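Local coordinates for MUTM (fpg) protein (Thermus thermophilus, PDB 1EE8) that belongs to the formamidopyrimidine-DNA glycosylase (Fpg/MutM) family, pairing a beta-rich N-terminal domain with an H2TH helical domain and a zinc finger, at residues R103-R108 against R113-L118; V25-R28 against R32-N35. One frame throughout, in Å; residues are numbered along the deposited sequence.

Interaction 1 (R103-R108 against R113-L118)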
loop_
_atom_site.group_PDB
_atom_site.type_symbol
_atom_site.label_atom_id
_atom_site.label_comp_id
_atom_site.label_asym_id
_atom_site.label_seq_id
_atom_site.Cartn_x
_atom_site.Cartn_y
_atom_site.Cartn_z
ATOM N N ARG A 103 17.162 -3.335 0.337
ATOM C CA ARG A 103 15.920 -2.797 -0.194
ATOM C C ARG A 103 14.752 -3.566 0.411
ATOM O O ARG A 103 14.914 -4.706 0.835
ATOM C CB ARG A 103 15.885 -2.946 -1.719
ATOM C CG ARG A 103 16.941 -2.143 -2.470
ATOM C CD ARG A 103 16.571 -0.674 -2.530
ATOM N NE ARG A 103 17.530 0.101 -3.319
ATOM C CZ ARG A 103 18.751 0.433 -2.903
ATOM N NH1 ARG A 103 19.555 1.137 -3.692
ATOM N NH2 ARG A 103 19.168 0.073 -1.698
ATOM N N LEU A 104 13.590 -2.926 0.470
ATOM C CA LEU A 104 12.381 -3.573 0.974
ATOM C C LEU A 104 11.320 -3.356 -0.094
ATOM O O LEU A 104 11.242 -2.277 -0.685
ATOM C CB LEU A 104 11.908 -2.955 2.298
ATOM C CG LEU A 104 12.663 -3.297 3.592
ATOM C CD1 LEU A 104 11.951 -2.626 4.777
ATOM C CD2 LEU A 104 12.728 -4.814 3.789
ATOM N N PHE A 105 10.511 -4.378 -0.336
ATOM C CA PHE A 105 9.462 -4.301 -1.342
ATOM C C PHE A 105 8.134 -4.821 -0.818
ATOM O O PHE A 105 8.017 -5.989 -0.442
ATOM C CB PHE A 105 9.836 -5.138 -2.568
ATOM C CG PHE A 105 11.145 -4.765 -3.191
ATOM C CD1 PHE A 105 11.208 -3.783 -4.176
ATOM C CD2 PHE A 105 12.314 -5.416 -2.815
ATOM C CE1 PHE A 105 12.422 -3.458 -4.783
ATOM C CE2 PHE A 105 13.537 -5.096 -3.420
ATOM C CZ PHE A 105 13.584 -4.114 -4.407
ATOM N N GLY A 106 7.135 -3.950 -0.793
ATOM C CA GLY A 106 5.813 -4.366 -0.370
ATOM C C GLY A 106 5.142 -4.746 -1.674
ATOM O O GLY A 106 5.079 -3.933 -2.597
ATOM N N VAL A 107 4.659 -5.974 -1.778
ATOM C CA VAL A 107 4.024 -6.402 -3.022
ATOM C C VAL A 107 2.875 -7.375 -2.804
ATOM O O VAL A 107 2.830 -8.072 -1.798
ATOM C CB VAL A 107 5.035 -7.113 -3.947
ATOM C CG1 VAL A 107 6.171 -6.164 -4.338
ATOM C CG2 VAL A 107 5.577 -8.346 -3.248
ATOM N N ARG A 108 1.940 -7.405 -3.749
ATOM C CA ARG A 108 0.847 -8.362 -3.667
ATOM C C ARG A 108 1.610 -9.670 -3.852
ATOM O O ARG A 108 2.609 -9.697 -4.569
ATOM C CB ARG A 108 -0.134 -8.159 -4.819
ATOM C CG ARG A 108 -0.915 -6.858 -4.743
ATOM C CD ARG A 108 -2.389 -7.120 -4.437
ATOM N NE ARG A 108 -2.588 -7.844 -3.181
ATOM C CZ ARG A 108 -3.775 -8.256 -2.737
ATOM N NH1 ARG A 108 -4.872 -8.016 -3.449
ATOM N NH2 ARG A 108 -3.868 -8.908 -1.585
ATOM N N ARG A 113 7.171 -8.010 -10.479
ATOM C CA ARG A 113 7.489 -7.146 -11.615
ATOM C C ARG A 113 8.574 -6.134 -11.261
ATOM O O ARG A 113 9.294 -5.651 -12.134
ATOM C CB ARG A 113 6.238 -6.396 -12.084
ATOM C CG ARG A 113 5.233 -7.246 -12.844
ATOM C CD ARG A 113 3.995 -6.432 -13.196
ATOM N NE ARG A 113 3.296 -5.965 -12.003
ATOM C CZ ARG A 113 2.297 -5.089 -12.011
ATOM N NH1 ARG A 113 1.724 -4.727 -10.871
ATOM N NH2 ARG A 113 1.870 -4.568 -13.157
ATOM N N GLU A 114 8.681 -5.810 -9.977
ATOM C CA GLU A 114 9.680 -4.858 -9.509
ATOM C C GLU A 114 10.943 -5.574 -9.053
ATOM O O GLU A 114 11.990 -4.951 -8.884
ATOM C CB GLU A 114 9.115 -4.031 -8.354
ATOM C CG GLU A 114 8.076 -3.002 -8.776
ATOM C CD GLU A 114 7.319 -2.415 -7.599
ATOM O OE1 GLU A 114 6.674 -1.360 -7.780
ATOM O OE2 GLU A 114 7.357 -3.011 -6.499
ATOM N N ILE A 115 10.835 -6.885 -8.868
ATOM C CA ILE A 115 11.953 -7.712 -8.424
ATOM C C ILE A 115 12.071 -8.905 -9.379
ATOM O O ILE A 115 11.930 -10.060 -8.974
ATOM C CB ILE A 115 11.691 -8.234 -6.997
ATOM C CG1 ILE A 115 10.919 -7.180 -6.198
ATOM C CG2 ILE A 115 13.011 -8.524 -6.294
ATOM C CD1 ILE A 115 10.277 -7.712 -4.937
ATOM N N PRO A 116 12.332 -8.637 -10.665
ATOM C CA PRO A 116 12.459 -9.699 -11.671
ATOM C C PRO A 116 13.480 -10.800 -11.382
ATOM O O PRO A 116 13.272 -11.950 -11.767
ATOM C CB PRO A 116 12.755 -8.925 -12.958
ATOM C CG PRO A 116 13.409 -7.676 -12.466
ATOM C CD PRO A 116 12.582 -7.315 -11.267
ATOM N N LEU A 117 14.576 -10.462 -10.710
ATOM C CA LEU A 117 15.586 -11.467 -10.385
ATOM C C LEU A 117 14.907 -12.610 -9.644
ATOM O O LEU A 117 15.223 -13.783 -9.839
ATOM C CB LEU A 117 16.686 -10.871 -9.498
ATOM C CG LEU A 117 17.698 -11.881 -8.934
ATOM C CD1 LEU A 117 18.396 -12.601 -10.079
ATOM C CD2 LEU A 117 18.718 -11.170 -8.051
ATOM N N LEU A 118 13.956 -12.244 -8.797
ATOM C CA LEU A 118 13.217 -13.203 -8.001
ATOM C C LEU A 118 12.409 -14.167 -8.877
ATOM O O LEU A 118 12.052 -15.266 -8.444
ATOM C CB LEU A 118 12.298 -12.435 -7.051
ATOM C CG LEU A 118 11.718 -13.139 -5.834
ATOM C CD1 LEU A 118 12.800 -13.915 -5.105
ATOM C CD2 LEU A 118 11.089 -12.088 -4.930
HETATM O O HOH W 1 7.240 -2.722 -3.758
#
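F105 and V107, on strand 103-108, face the loop that runs from R113 into helix 117-120, the closest pair of CA atoms, those of F105 and E114, being 8.2 Å apart, with no direct hydrogen bond between the two segments. The gap is filled chiefly by side chains. I115 comes down on the phenyl ring of F105: its CG1 stands almost squarely over the centre of one face, 3.9 Å from the centroid and 13° off the ring normal, a CH-pi contact. The methyl beyond it reaches on toward the root of the ring, where I115 CD1 lies 3.5 Å from F105 CB. The first torsion of I115, -34°, departs well from a staggered value, yet CG1 remains roughly anti to the carbonyl carbon and the branch is carried over the ring. The same CD1 also meets V107 CG1 loosely, at 4.4 Å. E114 works differently. Its outstretched chain runs antiparallel to the side chain of V107 and brings OE2 to 4.0 Å from V107 CG1. A water bridges the remaining distance, hydrogen-bonded to E114 OE2 at 2.8 Å and to G106 O at 2.7 Å. F105 and I115 both also touch V65 of strand 62-67, and I115 meets F53 as well. The chemistry is thus divided: apolar contact and the CH-pi interaction seat the buried I115 against the strand, while the exposed carboxylate of E114 reaches the strand's G106 carbonyl through a single water.

Interaction 2 (V25-R28 against R32-N35)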
loop_
_atom_site.group_PDB
_atom_site.type_symbol
_atom_site.label_atom_id
_atom_site.label_comp_id
_atom_site.label_asym_id
_atom_site.label_seq_id
_atom_site.Cartn_x
_atom_site.Cartn_y
_atom_site.Cartn_z
ATOM N N VAL A 25 5.815 -0.684 9.490
ATOM C CA VAL A 25 7.154 -0.739 8.937
ATOM C C VAL A 25 7.550 0.719 8.966
ATOM O O VAL A 25 7.077 1.527 8.161
ATOM C CB VAL A 25 7.174 -1.236 7.480
ATOM C CG1 VAL A 25 8.618 -1.367 7.003
ATOM C CG2 VAL A 25 6.458 -2.571 7.378
ATOM N N VAL A 26 8.413 1.049 9.910
ATOM C CA VAL A 26 8.830 2.420 10.100
ATOM C C VAL A 26 10.119 2.784 9.382
ATOM O O VAL A 26 11.128 2.098 9.497
ATOM C CB VAL A 26 8.987 2.713 11.612
ATOM C CG1 VAL A 26 9.189 4.209 11.853
ATOM C CG2 VAL A 26 7.758 2.211 12.355
ATOM N N HIS A 27 10.066 3.883 8.641
ATOM C CA HIS A 27 11.229 4.382 7.926
ATOM C C HIS A 27 10.866 5.707 7.270
ATOM O O HIS A 27 9.713 6.143 7.312
ATOM C CB HIS A 27 11.673 3.400 6.831
ATOM C CG HIS A 27 10.778 3.398 5.632
ATOM N ND1 HIS A 27 9.753 2.490 5.465
ATOM C CD2 HIS A 27 10.717 4.232 4.566
ATOM C CE1 HIS A 27 9.100 2.766 4.350
ATOM N NE2 HIS A 27 9.665 3.820 3.786
ATOM N N ARG A 28 11.865 6.354 6.684
ATOM C CA ARG A 28 11.631 7.590 5.965
ATOM C C ARG A 28 12.511 7.603 4.718
ATOM O O ARG A 28 13.237 8.558 4.437
ATOM C CB ARG A 28 11.877 8.817 6.852
ATOM C CG ARG A 28 13.261 8.996 7.418
ATOM C CD ARG A 28 13.184 10.097 8.485
ATOM N NE ARG A 28 14.469 10.663 8.888
ATOM C CZ ARG A 28 15.535 9.959 9.248
ATOM N NH1 ARG A 28 15.494 8.632 9.253
ATOM N NH2 ARG A 28 16.646 10.586 9.614
ATOM N N ARG A 32 14.148 3.522 -1.127
ATOM C CA ARG A 32 14.705 2.192 -0.897
ATOM C C ARG A 32 13.689 1.182 -0.355
ATOM O O ARG A 32 13.749 -0.002 -0.670
ATOM C CB ARG A 32 15.884 2.283 0.074
ATOM C CG ARG A 32 17.097 3.046 -0.451
ATOM C CD ARG A 32 18.267 2.936 0.532
ATOM N NE ARG A 32 19.514 3.494 0.010
ATOM C CZ ARG A 32 19.786 4.795 -0.073
ATOM N NH1 ARG A 32 18.898 5.692 0.340
ATOM N NH2 ARG A 32 20.952 5.202 -0.571
ATOM N N TYR A 33 12.771 1.655 0.477
ATOM C CA TYR A 33 11.748 0.797 1.068
ATOM C C TYR A 33 10.443 1.197 0.421
ATOM O O TYR A 33 9.779 2.139 0.847
ATOM C CB TYR A 33 11.746 1.017 2.576
ATOM C CG TYR A 33 13.159 0.999 3.092
ATOM C CD1 TYR A 33 14.049 0.010 2.676
ATOM C CD2 TYR A 33 13.640 2.011 3.921
ATOM C CE1 TYR A 33 15.384 0.033 3.058
ATOM C CE2 TYR A 33 14.973 2.040 4.309
ATOM C CZ TYR A 33 15.840 1.052 3.867
ATOM O OH TYR A 33 17.171 1.116 4.183
ATOM N N ARG A 34 10.098 0.463 -0.631
ATOM C CA ARG A 34 8.923 0.756 -1.434
ATOM C C ARG A 34 7.638 0.034 -1.095
ATOM O O ARG A 34 7.628 -1.183 -0.886
ATOM C CB ARG A 34 9.260 0.497 -2.898
ATOM C CG ARG A 34 10.481 1.252 -3.374
ATOM C CD ARG A 34 11.006 0.686 -4.687
ATOM N NE ARG A 34 12.303 1.269 -5.020
ATOM C CZ ARG A 34 13.203 0.699 -5.815
ATOM N NH1 ARG A 34 12.955 -0.482 -6.369
ATOM N NH2 ARG A 34 14.355 1.313 -6.057
ATOM N N ASN A 35 6.553 0.805 -1.057
ATOM C CA ASN A 35 5.224 0.272 -0.786
ATOM C C ASN A 35 5.155 -0.578 0.470
ATOM O O ASN A 35 4.461 -1.590 0.493
ATOM C CB ASN A 35 4.755 -0.559 -1.987
ATOM C CG ASN A 35 4.743 0.240 -3.275
ATOM O OD1 ASN A 35 5.456 -0.076 -4.232
ATOM N ND2 ASN A 35 3.937 1.287 -3.301
#
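The imidazole of H27 and the phenol ring of Y33 meet nearly at right angles. One face of the H27 imidazole is occupied by Y33, whose CB lies over the ring centre, 3.6 Å from the centroid and 10° off the normal, in a CH-pi contact. The tyrosine ring follows beside it and turns its CD2 edge to that same imidazole face, with Y33 CD2 3.6 Å from H27 CG. The pair is a T-shaped stack: the planes stand at 77° and the centroids are 5.2 Å apart. At the tyrosine's edge, in its plane, sits H27 CD2, while CB of the adjacent R32 rests over one phenol face toward the rim. H27 owes its place to a first torsion of 74°, which sets CG between the backbone N and the carbonyl carbon and swings the imidazole toward the facing segment. H27 NE2 also comes within 3.4 Å of Y33 O, but the angle is too poor for a hydrogen bond, so stacking and CH-pi contact carry the interaction. The aromatic pair joins segment 25-28, which begins within strand 21-26, to the short strand 33-34 across a brief connecting loop. H27 also touches A84, and Y33 touches R83, both on strand 82-88, while L104 of strand 103-108, the sheet neighbour of strand 33-34, packs on Y33. The pair thus touches both strand 82-88 and strand 103-108, which four other strands separate in the order of the sheet.

Overall arrangement
Interaction 2 comes first along the chain and is complete before the first residue of interaction 1; the centres of the two contacts lie 13 Å apart. They share a sheet: strand 33-34, at its outer end, runs parallel beside strand 103-108, and probable backbone hydrogen bonds link L104 O to R34 N and G106 N to R34 O. The edge strand thus serves interaction 2 through Y33, while its neighbour carries F105 and V107 of interaction 1. Together they illustrate how local contacts, each between segments close in sequence, are tied by strand pairing into the beta-rich N-terminal part of an Fpg-family protein.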